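Local coordinates for protein octenoyl-coa reductase/carboxylase (Streptomyces sp., PDB 4A0S) that reduces and carboxylates 2-octenoyl-CoA with NADPH as a carboxylase/reductase of cinnabaramide polyketide biosynthesis, supplying a polyketide extender unit, at residues A[414-417]-A[418-422]; A[186-189]-A[190-193]. All blocks are in the same frame, centred on the assembly; numbering follows the deposited sequence.

Contact 1 of 2, residues A[414-417]-A[418-422]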
# COMPACT_ATOMS: atom_id res chain seq x y z
N MET A 414 -3.99 41.47 7.91
CA MET A 414 -3.45 42.41 8.86
C MET A 414 -2.12 42.98 8.39
O MET A 414 -1.79 44.10 8.75
CB MET A 414 -3.33 41.78 10.23
CG MET A 414 -3.24 42.78 11.36
SD MET A 414 -3.07 41.88 12.89
CE MET A 414 -4.80 41.56 13.25
N ALA A 415 -1.35 42.24 7.58
CA ALA A 415 -0.06 42.76 7.11
C ALA A 415 -0.29 44.06 6.34
O ALA A 415 -1.03 44.07 5.37
CB ALA A 415 0.65 41.74 6.23
N PRO A 416 0.33 45.17 6.81
CA PRO A 416 0.04 46.49 6.22
C PRO A 416 0.72 46.70 4.87
O PRO A 416 0.40 47.64 4.15
CB PRO A 416 0.57 47.47 7.28
CG PRO A 416 1.65 46.73 7.98
CD PRO A 416 1.23 45.27 7.98
N GLU A 417 1.67 45.85 4.55
CA GLU A 417 2.38 46.00 3.29
C GLU A 417 3.02 44.68 2.93
O GLU A 417 3.18 43.80 3.79
CB GLU A 417 3.44 47.12 3.41
CG GLU A 417 4.56 46.80 4.40
CD GLU A 417 5.08 48.04 5.13
OE1 GLU A 417 4.96 49.15 4.60
OE2 GLU A 417 5.59 47.89 6.26
N GLN A 418 3.40 44.54 1.67
CA GLN A 418 4.09 43.37 1.20
C GLN A 418 5.49 43.25 1.78
O GLN A 418 6.06 44.23 2.23
CB GLN A 418 4.21 43.43 -0.32
CG GLN A 418 2.98 43.00 -1.05
CD GLN A 418 3.32 42.71 -2.49
OE1 GLN A 418 3.95 41.69 -2.80
NE2 GLN A 418 2.94 43.61 -3.38
N GLY A 419 6.02 42.03 1.74
CA GLY A 419 7.41 41.77 2.05
C GLY A 419 7.73 41.55 3.51
O GLY A 419 8.89 41.36 3.86
N LEU A 420 6.71 41.59 4.36
CA LEU A 420 6.93 41.47 5.79
C LEU A 420 6.92 40.01 6.23
O LEU A 420 6.42 39.14 5.51
CB LEU A 420 5.85 42.21 6.56
CG LEU A 420 5.73 43.70 6.23
CD1 LEU A 420 4.51 44.29 6.90
CD2 LEU A 420 7.00 44.43 6.66
N GLY A 421 7.47 39.77 7.41
CA GLY A 421 7.36 38.48 8.06
C GLY A 421 8.46 37.49 7.74
O GLY A 421 8.40 36.35 8.18
N VAL A 422 9.48 37.92 7.00
CA VAL A 422 10.63 37.07 6.80
C VAL A 422 11.41 37.12 8.09
O VAL A 422 11.90 38.18 8.49
CB VAL A 422 11.51 37.51 5.64
CG1 VAL A 422 12.73 36.59 5.55
CG2 VAL A 422 10.71 37.51 4.35
O HOH W 1 4.02 41.13 4.28

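Contact 2 of 2, residues A[186-189]-A[190-193]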
# COMPACT_ATOMS: atom_id res chain seq x y z
N PRO A 186 4.23 25.69 11.75
CA PRO A 186 5.12 26.85 11.77
C PRO A 186 5.26 27.41 10.37
O PRO A 186 5.48 26.67 9.40
CB PRO A 186 6.45 26.29 12.27
CG PRO A 186 6.37 24.83 12.09
CD PRO A 186 4.92 24.45 12.19
N LYS A 187 5.09 28.71 10.27
CA LYS A 187 5.30 29.40 9.02
C LYS A 187 6.75 29.22 8.58
O LYS A 187 7.66 29.39 9.38
CB LYS A 187 5.00 30.89 9.20
CG LYS A 187 5.36 31.74 8.01
CD LYS A 187 5.29 33.19 8.40
CE LYS A 187 6.13 34.06 7.46
NZ LYS A 187 7.60 33.82 7.64
N PRO A 188 6.96 28.87 7.30
CA PRO A 188 8.30 28.82 6.74
C PRO A 188 8.96 30.17 6.97
O PRO A 188 8.47 31.19 6.49
CB PRO A 188 8.05 28.59 5.26
CG PRO A 188 6.79 27.81 5.24
CD PRO A 188 5.95 28.43 6.32
N ALA A 189 10.05 30.19 7.74
CA ALA A 189 10.63 31.44 8.23
C ALA A 189 11.15 32.40 7.12
O ALA A 189 11.16 33.62 7.29
CB ALA A 189 11.71 31.15 9.25
N HIS A 190 11.57 31.84 6.00
CA HIS A 190 12.20 32.63 4.96
C HIS A 190 11.18 33.28 4.04
O HIS A 190 11.55 33.94 3.09
CB HIS A 190 13.09 31.72 4.13
CG HIS A 190 12.31 30.65 3.42
ND1 HIS A 190 11.86 29.51 4.06
CD2 HIS A 190 11.88 30.57 2.14
CE1 HIS A 190 11.20 28.76 3.19
NE2 HIS A 190 11.20 29.37 2.02
N LEU A 191 9.90 33.05 4.32
CA LEU A 191 8.85 33.54 3.46
C LEU A 191 8.19 34.77 4.03
O LEU A 191 8.10 34.91 5.24
CB LEU A 191 7.78 32.47 3.31
CG LEU A 191 8.17 31.22 2.52
CD1 LEU A 191 6.96 30.33 2.43
CD2 LEU A 191 8.74 31.53 1.14
N THR A 192 7.70 35.63 3.16
CA THR A 192 6.89 36.74 3.59
C THR A 192 5.53 36.18 3.98
O THR A 192 5.20 35.03 3.66
CB THR A 192 6.71 37.77 2.47
OG1 THR A 192 5.93 37.18 1.43
CG2 THR A 192 8.04 38.23 1.92
N TRP A 193 4.72 36.99 4.64
CA TRP A 193 3.39 36.56 5.05
C TRP A 193 2.57 36.08 3.87
O TRP A 193 2.01 34.97 3.90
CB TRP A 193 2.65 37.69 5.75
CG TRP A 193 3.29 38.10 6.99
CD1 TRP A 193 3.90 39.29 7.23
CD2 TRP A 193 3.42 37.33 8.19
NE1 TRP A 193 4.39 39.33 8.50
CE2 TRP A 193 4.11 38.13 9.12
CE3 TRP A 193 3.01 36.04 8.58
CZ2 TRP A 193 4.39 37.69 10.42
CZ3 TRP A 193 3.30 35.60 9.87
CH2 TRP A 193 4.00 36.42 10.77

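Contact 1 of 2, residues A[414-417]-A[418-422]
Leu420 turns its CG away from its own carbonyl carbon (chi1 -57°), while Glu417 holds CG between its backbone N and carbonyl carbon (chi1 65°); together these torsions bring the two side chains across each other at about a right angle. Most of the touching is done by the CD1 methyl of Leu420. It lies 3.5 Å from Glu417 CG, and on the backbone side Leu420 CD1 comes within 3.4 Å of Glu417 O. The other methyl is nearest the end of the acid, with Leu420 CD2 3.8 Å from Glu417 OE2, so the forked leucine end lies across the glutamate chain and meets its carboxylate only at van der Waals distance. Pro416 adds its CD, 3.6 Å from Leu420 CD1, again with the side chains crossing steeply.

No direct hydrogen bond closes this bend. A water takes that place: it lies 2.8 Å from Glu417 O, placed to donate to it, and accepts from Leu420 N at 2.7 Å, so it probably bridges two backbone groups three residues apart. Gly419, with a positive phi of 87°, lets the chain swing round between them.

The bend is a surface loop leading from strand 408-412 to helix 425-431. At its start, the backbones of Met414 and Ala415 are hydrogen-bonded to those of Val69 and Met70 of strand 64-73, and Pro416 packs on Leu8 of helix 2-8. Further on, Gly419 N is hydrogen-bonded to Glu194 and Leu420 packs on Trp193, both in helix 193-197.

Contact 2 of 2, residues A[186-189]-A[190-193]
Two backbone carbonyls gather the hydrogen bonds here, and Lys187 NZ donates to both. Lys187 NZ reaches Leu191 O at 2.7 Å, tilted 20° from the carbonyl plane, and Pro188 O at 3.0 Å. Pro188 O also accepts from Leu191 N (3.2 Å), which approaches from the opposite face of the carbonyl plane, so this oxygen is gripped from both faces. Gly421 O is a further acceptor for the ammonium group, a positive charge buried among carbonyl oxygens that would be expected to stabilise it.

The bond from Leu191 N to Pro188 O closes a type I beta turn, Pro188 to Leu191, joining strand 184-186 to helix 193-197. Thr192 is the N-cap of that helix, its side chain capping a backbone N beyond Trp193, and its own N is bonded to Glu195 OE1, consistent with a capping box.

The aromatic contact belongs to the same lysine. Its chain runs extended until a bend at chi4 (-70°), crossing Trp193 with CE over one face of the six-membered ring, 4.2 Å from the centroid, a CH-pi contact. Lys187 CD lies 3.5 Å from Trp193 CZ3. NZ is farther from the ring, and any cation-pi attraction is weak.

Apolar side chains also meet across the turn: Pro188 CB presses on Leu191 CD1 at a tight 3.5 Å, and Pro188 CB is 3.8 Å from His190 CE1. Beyond the turn, Pro188 packs on Phe375 of helix 365-376 and His190 on Leu427 of helix 425-431.

In the fold
Contact 2 comes first along the chain and contact 1 more than two hundred residues later, yet their centres lie about 11 Å apart and they touch directly. The lysine ammonium of contact 2 links the two, and Trp193 N probably donates to Leu420 O (2.9 Å). The loop after strand 408-412 is thus laid against the turn that follows strand 184-186 and the start of helix 193-197. Both preceding strands belong to one mixed sheet, consistent with the GroES-like part of the medium-chain dehydrogenase/reductase fold and separate from the parallel sheet of the Rossmann-type nucleotide-binding domain. Helix 425-431, which follows contact 1, packs on contact 2, so the C-terminal region is fastened here, away from the NADP and acyl-CoA sites.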